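Local coordinates for protein probable endonuclease 4 (Thermotoga maritima, PDB 4HNO) that probably cleaves the DNA backbone at apurinic or apyrimidinic sites in base excision repair, using a cluster of three metal ions, at residues I5-H10 and V258-E263; K96-C101 and N137-V142; E147-K152 and T182-D187; Y158-L163 and S207-E212. One frame throughout, in Å; residues are numbered along the deposited sequence. Where two conformers were deposited one is given.

Interaction 1 (I5-H10 and V258-E263); sequences IKIGAH and VPWILE. With MN (manganese (II) ion), chain E.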
# COMPACT_ATOMS: atom_id res chain seq x y z
N ILE A 5 12.40 -13.56 -2.14
CA ILE A 5 11.11 -12.93 -1.95
C ILE A 5 11.22 -11.86 -0.88
O ILE A 5 11.88 -12.05 0.15
CB ILE A 5 10.07 -13.99 -1.54
CG1 ILE A 5 9.89 -15.02 -2.65
CG2 ILE A 5 8.75 -13.36 -1.15
CD1 ILE A 5 9.47 -14.44 -3.99
N LYS A 6 10.58 -10.73 -1.15
CA LYS A 6 10.47 -9.63 -0.21
C LYS A 6 9.03 -9.68 0.30
O LYS A 6 8.10 -9.53 -0.47
CB LYS A 6 10.75 -8.30 -0.91
CG LYS A 6 12.17 -8.18 -1.48
CD LYS A 6 12.28 -6.96 -2.38
CE LYS A 6 13.51 -6.94 -3.25
NZ LYS A 6 13.28 -7.73 -4.49
N ILE A 7 8.86 -9.99 1.59
CA ILE A 7 7.56 -10.26 2.15
C ILE A 7 7.49 -9.78 3.59
O ILE A 7 8.46 -9.83 4.34
CB ILE A 7 7.20 -11.76 2.04
CG1 ILE A 7 5.75 -12.00 2.46
CG2 ILE A 7 8.16 -12.63 2.84
CD1 ILE A 7 5.20 -13.36 2.01
N GLY A 8 6.32 -9.30 3.96
CA GLY A 8 6.04 -8.96 5.33
C GLY A 8 4.56 -8.63 5.47
O GLY A 8 3.75 -9.08 4.67
N ALA A 9 4.24 -7.84 6.49
CA ALA A 9 2.86 -7.55 6.82
C ALA A 9 2.73 -6.13 7.34
O ALA A 9 3.72 -5.46 7.66
CB ALA A 9 2.35 -8.53 7.87
N HIS A 10 1.49 -5.67 7.41
CA HIS A 10 1.16 -4.49 8.16
C HIS A 10 1.35 -4.82 9.64
O HIS A 10 0.79 -5.79 10.14
CB HIS A 10 -0.27 -4.05 7.87
CG HIS A 10 -0.53 -2.71 8.44
ND1 HIS A 10 -0.36 -1.56 7.72
CD2 HIS A 10 -0.78 -2.33 9.72
CE1 HIS A 10 -0.56 -0.53 8.51
NE2 HIS A 10 -0.82 -0.97 9.73
N VAL A 258 8.92 -7.24 -6.31
CA VAL A 258 8.31 -6.19 -5.53
C VAL A 258 7.96 -6.72 -4.14
O VAL A 258 7.49 -7.86 -4.04
CB VAL A 258 7.03 -5.71 -6.25
CG1 VAL A 258 6.34 -4.62 -5.45
CG2 VAL A 258 7.37 -5.21 -7.65
N PRO A 259 8.13 -5.93 -3.07
CA PRO A 259 7.68 -6.41 -1.77
C PRO A 259 6.19 -6.74 -1.69
O PRO A 259 5.36 -6.00 -2.20
CB PRO A 259 8.03 -5.26 -0.80
CG PRO A 259 9.15 -4.55 -1.48
CD PRO A 259 8.81 -4.63 -2.96
N TRP A 260 5.89 -7.86 -1.05
CA TRP A 260 4.53 -8.36 -0.80
C TRP A 260 4.21 -8.11 0.66
O TRP A 260 4.84 -8.68 1.54
CB TRP A 260 4.44 -9.86 -1.09
CG TRP A 260 4.81 -10.25 -2.48
CD1 TRP A 260 4.98 -9.43 -3.55
CD2 TRP A 260 5.07 -11.59 -2.94
NE1 TRP A 260 5.34 -10.18 -4.65
CE2 TRP A 260 5.40 -11.50 -4.30
CE3 TRP A 260 5.07 -12.85 -2.33
CZ2 TRP A 260 5.76 -12.62 -5.06
CZ3 TRP A 260 5.41 -13.96 -3.09
CH2 TRP A 260 5.74 -13.83 -4.43
N ILE A 261 3.21 -7.27 0.90
CA ILE A 261 2.84 -6.87 2.25
C ILE A 261 1.41 -7.36 2.52
O ILE A 261 0.45 -6.94 1.89
CB ILE A 261 2.90 -5.34 2.40
CG1 ILE A 261 4.33 -4.82 2.22
CG2 ILE A 261 2.29 -4.91 3.73
CD1 ILE A 261 5.32 -5.30 3.26
N LEU A 262 1.30 -8.25 3.50
CA LEU A 262 0.01 -8.79 3.91
C LEU A 262 -0.81 -7.77 4.68
O LEU A 262 -0.31 -7.16 5.63
CB LEU A 262 0.24 -9.99 4.82
CG LEU A 262 0.99 -11.17 4.24
CD1 LEU A 262 1.55 -12.02 5.36
CD2 LEU A 262 0.09 -11.98 3.34
N GLU A 263 -2.08 -7.62 4.29
CA GLU A 263 -3.07 -6.86 5.06
C GLU A 263 -4.25 -7.78 5.35
O GLU A 263 -5.41 -7.38 5.36
CB GLU A 263 -3.53 -5.61 4.36
CG GLU A 263 -2.43 -4.70 3.87
CD GLU A 263 -2.99 -3.54 3.10
OE1 GLU A 263 -3.72 -3.82 2.10
OE2 GLU A 263 -2.76 -2.37 3.48
MN MN E . -4.23 -2.36 0.66
O HOH W 1 8.84 -10.49 -3.36
O HOH W 2 -4.89 -1.13 2.02

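Interaction 2 (K96-C101 and N137-V142); sequences KEVEIC and NNTEGV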
# COMPACT_ATOMS: atom_id res chain seq x y z
N LYS A 96 1.93 16.33 7.62
CA LYS A 96 2.47 15.80 8.86
C LYS A 96 2.90 14.33 8.71
O LYS A 96 3.95 13.95 9.19
CB LYS A 96 1.45 15.98 9.99
CG LYS A 96 1.75 15.22 11.26
CD LYS A 96 3.10 15.44 11.92
CE LYS A 96 3.37 16.86 12.37
NZ LYS A 96 2.36 17.30 13.36
N GLU A 97 2.09 13.52 8.02
CA GLU A 97 2.50 12.14 7.82
C GLU A 97 3.79 12.04 7.02
O GLU A 97 4.63 11.19 7.32
CB GLU A 97 1.38 11.36 7.14
CG GLU A 97 0.17 11.16 8.01
CD GLU A 97 -0.91 10.30 7.30
OE1 GLU A 97 -1.77 9.75 7.99
OE2 GLU A 97 -0.86 10.23 6.05
N VAL A 98 3.96 12.89 6.01
CA VAL A 98 5.23 12.92 5.29
C VAL A 98 6.37 13.25 6.23
O VAL A 98 7.43 12.64 6.17
CB VAL A 98 5.15 13.91 4.10
CG1 VAL A 98 6.54 14.19 3.55
CG2 VAL A 98 4.23 13.37 3.02
N GLU A 99 6.16 14.22 7.12
CA GLU A 99 7.20 14.59 8.05
C GLU A 99 7.48 13.49 9.08
O GLU A 99 8.64 13.34 9.49
CB GLU A 99 6.89 15.94 8.65
CG GLU A 99 6.99 17.06 7.55
CD GLU A 99 8.41 17.16 6.89
OE1 GLU A 99 9.41 17.28 7.64
OE2 GLU A 99 8.54 17.09 5.65
N ILE A 100 6.48 12.73 9.48
CA ILE A 100 6.72 11.57 10.32
C ILE A 100 7.61 10.57 9.59
O ILE A 100 8.58 10.06 10.14
CB ILE A 100 5.38 10.91 10.75
CG1 ILE A 100 4.62 11.81 11.72
CG2 ILE A 100 5.64 9.54 11.34
CD1 ILE A 100 3.16 11.46 11.90
N CYS A 101 7.25 10.27 8.34
CA CYS A 101 8.08 9.37 7.55
C CYS A 101 9.51 9.88 7.48
O CYS A 101 10.45 9.13 7.68
CB CYS A 101 7.52 9.22 6.13
SG CYS A 101 5.98 8.31 6.01
N ASN A 137 4.95 19.80 -2.78
CA ASN A 137 5.67 21.03 -3.01
C ASN A 137 6.08 21.74 -1.73
O ASN A 137 6.75 22.77 -1.79
CB ASN A 137 4.87 22.00 -3.90
CG ASN A 137 4.70 21.50 -5.33
OD1 ASN A 137 5.46 20.67 -5.85
ND2 ASN A 137 3.70 22.04 -6.01
N ASN A 138 5.72 21.18 -0.57
CA ASN A 138 6.09 21.73 0.72
C ASN A 138 6.82 20.72 1.61
O ASN A 138 6.96 20.94 2.80
CB ASN A 138 4.87 22.31 1.43
CG ASN A 138 4.41 23.58 0.78
OD1 ASN A 138 5.06 24.62 0.91
ND2 ASN A 138 3.32 23.51 0.05
N THR A 139 7.30 19.64 0.99
CA THR A 139 8.07 18.61 1.67
C THR A 139 9.16 18.13 0.71
O THR A 139 9.15 18.46 -0.47
CB THR A 139 7.20 17.42 2.06
OG1 THR A 139 6.63 16.84 0.89
CG2 THR A 139 6.11 17.78 3.06
N GLU A 140 10.07 17.32 1.22
CA GLU A 140 11.08 16.67 0.38
C GLU A 140 11.22 15.20 0.72
O GLU A 140 10.94 14.76 1.81
CB GLU A 140 12.45 17.34 0.50
CG GLU A 140 12.47 18.80 0.08
CD GLU A 140 12.16 19.04 -1.39
OE1 GLU A 140 12.24 18.11 -2.22
OE2 GLU A 140 11.84 20.20 -1.73
N GLY A 141 11.68 14.45 -0.28
CA GLY A 141 12.24 13.13 -0.10
C GLY A 141 11.21 12.03 -0.28
O GLY A 141 11.30 11.17 -1.14
N VAL A 142 10.20 12.04 0.58
CA VAL A 142 9.24 10.97 0.68
C VAL A 142 8.47 10.87 -0.63
O VAL A 142 8.06 11.89 -1.20
CB VAL A 142 8.29 11.20 1.88
CG1 VAL A 142 7.19 10.15 1.93
CG2 VAL A 142 9.07 11.21 3.18
O HOH W 3 10.50 17.67 4.06

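Interaction 3 (E147-K152 and T182-D187); sequences ENVSQK and TCHGFD. With MN (manganese (II) ion), chain E; ZN (zinc ion), chain B; MN (manganese (II) ion), chain C.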
# COMPACT_ATOMS: atom_id res chain seq x y z
N GLU A 147 -2.48 3.77 -4.06
CA GLU A 147 -2.96 2.40 -4.01
C GLU A 147 -4.28 2.28 -4.74
O GLU A 147 -5.17 3.11 -4.57
CB GLU A 147 -3.13 2.00 -2.55
CG GLU A 147 -3.53 0.55 -2.38
CD GLU A 147 -3.94 0.18 -0.99
OE1 GLU A 147 -4.60 -0.87 -0.84
OE2 GLU A 147 -3.57 0.90 -0.03
N ASN A 148 -4.43 1.23 -5.54
CA ASN A 148 -5.75 0.95 -6.10
C ASN A 148 -6.71 0.48 -5.01
O ASN A 148 -6.30 -0.15 -4.02
CB ASN A 148 -5.69 -0.07 -7.23
CG ASN A 148 -5.22 -1.42 -6.76
OD1 ASN A 148 -4.12 -1.52 -6.22
ND2 ASN A 148 -6.02 -2.46 -6.97
N VAL A 149 -7.99 0.78 -5.22
CA VAL A 149 -9.03 0.58 -4.24
C VAL A 149 -10.20 -0.15 -4.90
O VAL A 149 -10.21 -0.43 -6.10
CB VAL A 149 -9.47 1.91 -3.60
CG1 VAL A 149 -8.32 2.51 -2.80
CG2 VAL A 149 -10.00 2.88 -4.64
N SER A 150 -11.21 -0.44 -4.10
CA SER A 150 -12.42 -1.07 -4.61
C SER A 150 -13.43 -0.02 -5.05
O SER A 150 -13.39 1.15 -4.63
CB SER A 150 -13.01 -1.98 -3.54
OG SER A 150 -12.05 -2.90 -3.10
N GLN A 151 -14.35 -0.43 -5.91
CA GLN A 151 -15.34 0.47 -6.50
C GLN A 151 -16.54 0.58 -5.56
O GLN A 151 -17.57 -0.07 -5.77
CB GLN A 151 -15.76 -0.03 -7.87
CG GLN A 151 -16.59 0.96 -8.62
CD GLN A 151 -17.14 0.42 -9.91
OE1 GLN A 151 -17.06 -0.76 -10.20
NE2 GLN A 151 -17.73 1.30 -10.69
N LYS A 152 -16.39 1.38 -4.53
CA LYS A 152 -17.39 1.57 -3.50
C LYS A 152 -17.53 3.05 -3.30
O LYS A 152 -16.54 3.79 -3.26
CB LYS A 152 -16.97 0.91 -2.19
CG LYS A 152 -16.69 -0.57 -2.31
CD LYS A 152 -16.05 -1.11 -1.05
CE LYS A 152 -17.04 -1.16 0.09
NZ LYS A 152 -16.43 -1.66 1.35
N THR A 182 -4.00 -6.68 -4.24
CA THR A 182 -4.60 -7.78 -4.98
C THR A 182 -6.09 -7.96 -4.68
O THR A 182 -6.81 -8.42 -5.56
CB THR A 182 -3.84 -9.09 -4.71
OG1 THR A 182 -3.84 -9.42 -3.34
CG2 THR A 182 -2.41 -9.02 -5.18
N CYS A 183 -6.53 -7.68 -3.46
CA CYS A 183 -7.95 -7.81 -3.14
C CYS A 183 -8.74 -6.70 -3.80
O CYS A 183 -9.76 -6.93 -4.46
CB CYS A 183 -8.18 -7.85 -1.64
SG CYS A 183 -9.91 -8.03 -1.17
N HIS A 184 -8.27 -5.46 -3.63
CA HIS A 184 -8.95 -4.35 -4.27
C HIS A 184 -9.02 -4.56 -5.79
O HIS A 184 -10.04 -4.28 -6.43
CB HIS A 184 -8.27 -3.03 -3.96
CG HIS A 184 -8.23 -2.71 -2.50
ND1 HIS A 184 -7.42 -1.73 -1.98
CD2 HIS A 184 -8.86 -3.26 -1.43
CE1 HIS A 184 -7.58 -1.67 -0.66
NE2 HIS A 184 -8.44 -2.60 -0.30
N GLY A 185 -7.91 -5.04 -6.35
CA GLY A 185 -7.87 -5.29 -7.78
C GLY A 185 -8.84 -6.39 -8.19
O GLY A 185 -9.55 -6.28 -9.19
N PHE A 186 -8.84 -7.49 -7.45
CA PHE A 186 -9.74 -8.61 -7.75
C PHE A 186 -11.20 -8.16 -7.69
O PHE A 186 -12.01 -8.50 -8.56
CB PHE A 186 -9.47 -9.74 -6.77
CG PHE A 186 -9.97 -11.09 -7.21
CD1 PHE A 186 -9.44 -11.73 -8.32
CD2 PHE A 186 -10.94 -11.75 -6.48
CE1 PHE A 186 -9.84 -13.00 -8.66
CE2 PHE A 186 -11.34 -13.02 -6.83
CZ PHE A 186 -10.79 -13.63 -7.92
N ASP A 187 -11.52 -7.35 -6.68
CA ASP A 187 -12.84 -6.75 -6.56
C ASP A 187 -13.24 -5.98 -7.80
O ASP A 187 -14.43 -5.89 -8.11
CB ASP A 187 -12.84 -5.70 -5.43
CG ASP A 187 -13.19 -6.20 -4.06
OD1 ASP A 187 -13.85 -7.25 -3.89
OD2 ASP A 187 -12.85 -5.44 -3.11
MN MN E . -4.23 -2.36 0.66
ZN ZN B . -4.61 0.74 1.69
MN MN C . -9.10 -3.07 1.60
O HOH W 4 -15.56 -2.95 -9.48
O HOH W 2 -4.89 -1.13 2.02

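Interaction 4 (Y158-L163 and S207-E212); sequences YKLEQL and SLFGLE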
# COMPACT_ATOMS: atom_id res chain seq x y z
N TYR A 158 -10.16 2.64 -8.51
CA TYR A 158 -10.48 1.23 -8.70
C TYR A 158 -9.97 0.71 -10.05
O TYR A 158 -9.80 -0.49 -10.22
CB TYR A 158 -11.97 0.95 -8.47
CG TYR A 158 -12.90 1.74 -9.36
CD1 TYR A 158 -13.35 1.26 -10.57
CD2 TYR A 158 -13.34 3.01 -8.97
CE1 TYR A 158 -14.21 2.04 -11.38
CE2 TYR A 158 -14.19 3.77 -9.76
CZ TYR A 158 -14.59 3.29 -10.96
OH TYR A 158 -15.43 4.03 -11.75
N LYS A 159 -9.73 1.62 -11.00
CA LYS A 159 -9.01 1.29 -12.23
C LYS A 159 -7.66 1.96 -12.18
O LYS A 159 -7.53 3.13 -11.79
CB LYS A 159 -9.77 1.75 -13.46
CG LYS A 159 -11.13 1.09 -13.65
CD LYS A 159 -11.03 -0.42 -13.78
CE LYS A 159 -12.37 -1.03 -14.13
NZ LYS A 159 -13.45 -0.65 -13.18
N LEU A 160 -6.64 1.26 -12.64
CA LEU A 160 -5.30 1.84 -12.66
C LEU A 160 -5.22 3.11 -13.51
O LEU A 160 -4.46 4.01 -13.18
CB LEU A 160 -4.27 0.80 -13.13
CG LEU A 160 -4.10 -0.39 -12.18
CD1 LEU A 160 -3.13 -1.39 -12.79
CD2 LEU A 160 -3.61 0.03 -10.81
N GLU A 161 -6.05 3.20 -14.55
CA GLU A 161 -6.11 4.42 -15.35
C GLU A 161 -6.36 5.66 -14.49
O GLU A 161 -5.85 6.74 -14.80
CB GLU A 161 -7.23 4.29 -16.41
CG GLU A 161 -7.58 5.54 -17.15
CD GLU A 161 -6.50 5.99 -18.09
OE1 GLU A 161 -5.67 5.15 -18.50
OE2 GLU A 161 -6.50 7.19 -18.44
N GLN A 162 -7.17 5.53 -13.45
CA GLN A 162 -7.47 6.67 -12.60
C GLN A 162 -6.22 7.12 -11.83
O GLN A 162 -5.99 8.31 -11.63
CB GLN A 162 -8.61 6.32 -11.64
CG GLN A 162 -9.92 6.10 -12.36
CD GLN A 162 -10.86 5.21 -11.60
OE1 GLN A 162 -10.56 4.75 -10.51
NE2 GLN A 162 -11.97 4.88 -12.23
N LEU A 163 -5.41 6.16 -11.39
CA LEU A 163 -4.15 6.49 -10.72
C LEU A 163 -3.21 7.20 -11.68
O LEU A 163 -2.50 8.12 -11.30
CB LEU A 163 -3.47 5.24 -10.14
CG LEU A 163 -4.31 4.37 -9.24
CD1 LEU A 163 -3.45 3.26 -8.66
CD2 LEU A 163 -4.97 5.16 -8.12
N SER A 207 2.46 0.27 -19.26
CA SER A 207 1.97 1.33 -20.12
C SER A 207 1.63 2.62 -19.37
O SER A 207 1.94 3.72 -19.81
CB SER A 207 0.73 0.86 -20.87
OG SER A 207 0.17 1.94 -21.59
N LEU A 208 0.97 2.46 -18.23
CA LEU A 208 0.45 3.61 -17.51
C LEU A 208 1.50 4.31 -16.67
O LEU A 208 1.45 5.52 -16.50
CB LEU A 208 -0.71 3.19 -16.61
CG LEU A 208 -1.98 2.69 -17.29
CD1 LEU A 208 -2.95 2.22 -16.24
CD2 LEU A 208 -2.62 3.76 -18.14
N PHE A 209 2.43 3.53 -16.10
CA PHE A 209 3.38 4.06 -15.12
C PHE A 209 4.83 3.73 -15.43
O PHE A 209 5.73 4.47 -15.03
CB PHE A 209 3.10 3.51 -13.71
CG PHE A 209 1.65 3.48 -13.34
CD1 PHE A 209 0.97 2.27 -13.27
CD2 PHE A 209 0.96 4.64 -13.06
CE1 PHE A 209 -0.37 2.22 -12.94
CE2 PHE A 209 -0.41 4.58 -12.74
CZ PHE A 209 -1.05 3.37 -12.68
N GLY A 210 5.05 2.59 -16.06
CA GLY A 210 6.35 1.96 -16.10
C GLY A 210 6.48 1.07 -14.87
O GLY A 210 6.13 1.46 -13.75
N LEU A 211 7.04 -0.12 -15.06
CA LEU A 211 7.13 -1.07 -13.96
C LEU A 211 7.98 -0.57 -12.78
O LEU A 211 7.76 -0.99 -11.65
CB LEU A 211 7.66 -2.42 -14.45
CG LEU A 211 6.57 -3.36 -14.96
CD1 LEU A 211 7.18 -4.55 -15.64
CD2 LEU A 211 5.67 -3.81 -13.81
N GLU A 212 8.93 0.32 -13.02
CA GLU A 212 9.74 0.86 -11.93
C GLU A 212 8.87 1.55 -10.87
O GLU A 212 9.28 1.65 -9.71
CB GLU A 212 10.79 1.83 -12.48
CG GLU A 212 11.67 2.46 -11.42
CD GLU A 212 11.04 3.65 -10.77
OE1 GLU A 212 10.09 4.22 -11.36
OE2 GLU A 212 11.51 4.07 -9.68

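Interaction 1 (I5-H10 and V258-E263)
Ile7, Gly8 and Ala9 pair in parallel with Trp260, Ile261 and Leu262, where the first strand of the TIM barrel meets the last and the ring of strands closes. The chain donates alternately from either strand: Trp260 N to Lys6 O, Gly8 N to Trp260 O, Leu262 N to Gly8 O (2.8 Å) and His10 N to Leu262 O (2.9 Å). Trp260 can be followed outward. Its CB lies 3.7 Å from Lys6 O, and CG, anti to its own carbonyl carbon (chi1 -59°), is still beside that oxygen. Farther out, CE3 and CZ3 lie under Ile5 CG2, a CH-pi contact 4.2 Å from the centroid of the six-membered ring, and CH2 meets Ile5 CD1 at 3.8 Å. Ile7 CD1 comes to the ring's edge, while NE1 is satisfied by Ile255 O and helix 268-284 packs against the indole through Val278. Lys6 lays its CB and CD on the ring of Pro259 and sends NZ to Glu257 O. Just past the strand, Glu263 extends its chain into the active site, where Asp181, His218 and Glu147 share its metal; Glu263 OE1 binds that manganese ion at 2.1 Å.

Interaction 2 (K96-C101 and N137-V142)
Val98 and Val142 bring their backbones closest, CA to CA 6.4 Å, where helical residues 96-101 run beside the irregular segment 137-142. The helix keeps its regular bonds, such as Ile100 N to Lys96 O, whereas the partner chain is extended at Thr139 and Glu140 and then turns through Gly141, whose positive phi (93°) suits glycine. No direct hydrogen bond crosses, and the side chains do the joining. Val98 CG1, anti to the backbone N (chi1 167°), reaches tip to tip toward Thr139, 3.6 Å from Thr139 CB, and also touches Val142 CB at 3.8 Å. From the other segment, Val142 CG2 rests against Val98 O and Cys101 CB (3.9 Å from the latter). Thr139 turns its methyl toward Glu99, whose bent chain slides past in the opposite direction; the threonine hydroxyl is instead hydrogen-bonded to Val135 O and Arg175. Glu99 OE2 accepts from a water at 2.6 Å, and that water in turn accepts from Glu140 N, a polar bridge at the margin of an apolar patch. In the barrel, helix 84-104 thus meets the loop linking helix 121-136 to strand 143-147, and Leu109 of strand 108-115 touches Val98, Cys101 and Val142 alike.

Interaction 3 (E147-K152 and T182-D187)
His184 and Asn148 are joined by a bond from ring to backbone: His184 ND1 donates to Asn148 O at 2.8 Å, the oxygen lying in the imidazole plane; the N-H...O angle is 155° and the donor sits in the carbonyl plane, on a lone pair. With ND1 spent this way, the other nitrogen is left for metal, and His184 NE2 binds a manganese ion at 2.1 Å beside Asp231 and His233. Both carboxylate oxygens of Glu147 are metal ligands. Glu147 OE1 takes the second manganese at 2.1 Å and Glu147 OE2 the zinc at 2.0 Å; OE2 also accepts from Asn110, and a water joins the two metals. CG anti to the backbone N (chi1 -176°) and an extended chain beyond it carry the carboxylate there. One turn further along the same side of the helix, Ser150 OG donates to Asp187 OD2 at 2.7 Å, which accepts through its anti lone pair, away from OD1, and also accepts from Asp231 N. Asn148 OD1 is occupied by Asp181 N. Together the segments carry ligands of all three metal sites of this AP endonuclease, and the peptide acceptor on ND1 is a second-shell contact that fixes the imidazole's rotation and probably makes NE2 more electron-rich.

Interaction 4 (Y158-L163 and S207-E212)
Phe209 presses its outer edge against the start of helix 160-169: CZ comes within 3.5 Å of Leu160 O, which lies near the ring plane, and meets Leu163 CB at 4.0 Å. On this buried side Phe209, the first residue to leave helical angles at the end of helix 195-208, has CG anti to its carbonyl carbon, which swings the ring toward the other helix, while Leu208 CB lies over the centre of one face, 3.7 Å above the plane. Leu208 then reaches on past it, laying CD1 on Leu160 CB at 3.7 Å and against the peptide between Leu160 and Glu161. Toward solvent the contact thins out. Glu161 starts off with its CB pointing away, but a bend at chi2 (69°) brings the carboxylate back across Leu208 at about a right angle, so that Glu161 OE1 touches Leu208 CD2 at 3.4 Å. That is a contact without polar pairing; the charge is met by Lys164 and Lys165, which form salt bridges with OE2. Beneath, Ile178 of strand 176-181 receives both Leu163 and Phe209, so two helices on the outside of the barrel pack together over that strand, with Leu201 and Ile205 of helix 195-208 also against Leu160.

Overall arrangement
Interactions 1 and 3 converge on the metal centre: Glu263 and Glu147 bind the same manganese ion, and one metal-bound water belongs to both. They differ in means, since interaction 1 is parallel strand pairing that closes the barrel, while interaction 3 works through side-chain ligands and a second shell. Interactions 2 and 4 lie on the outer layer, about 23 Å apart between centres, and rely on aliphatic or aromatic contacts with a glutamate at the margin. Interaction 4 nonetheless abuts interaction 3, where Tyr158 packs on Val149 and Gln151, and Leu163 on Asn148. Interactions 2, 3 and 4 are all nested in the chain loop closed by interaction 1.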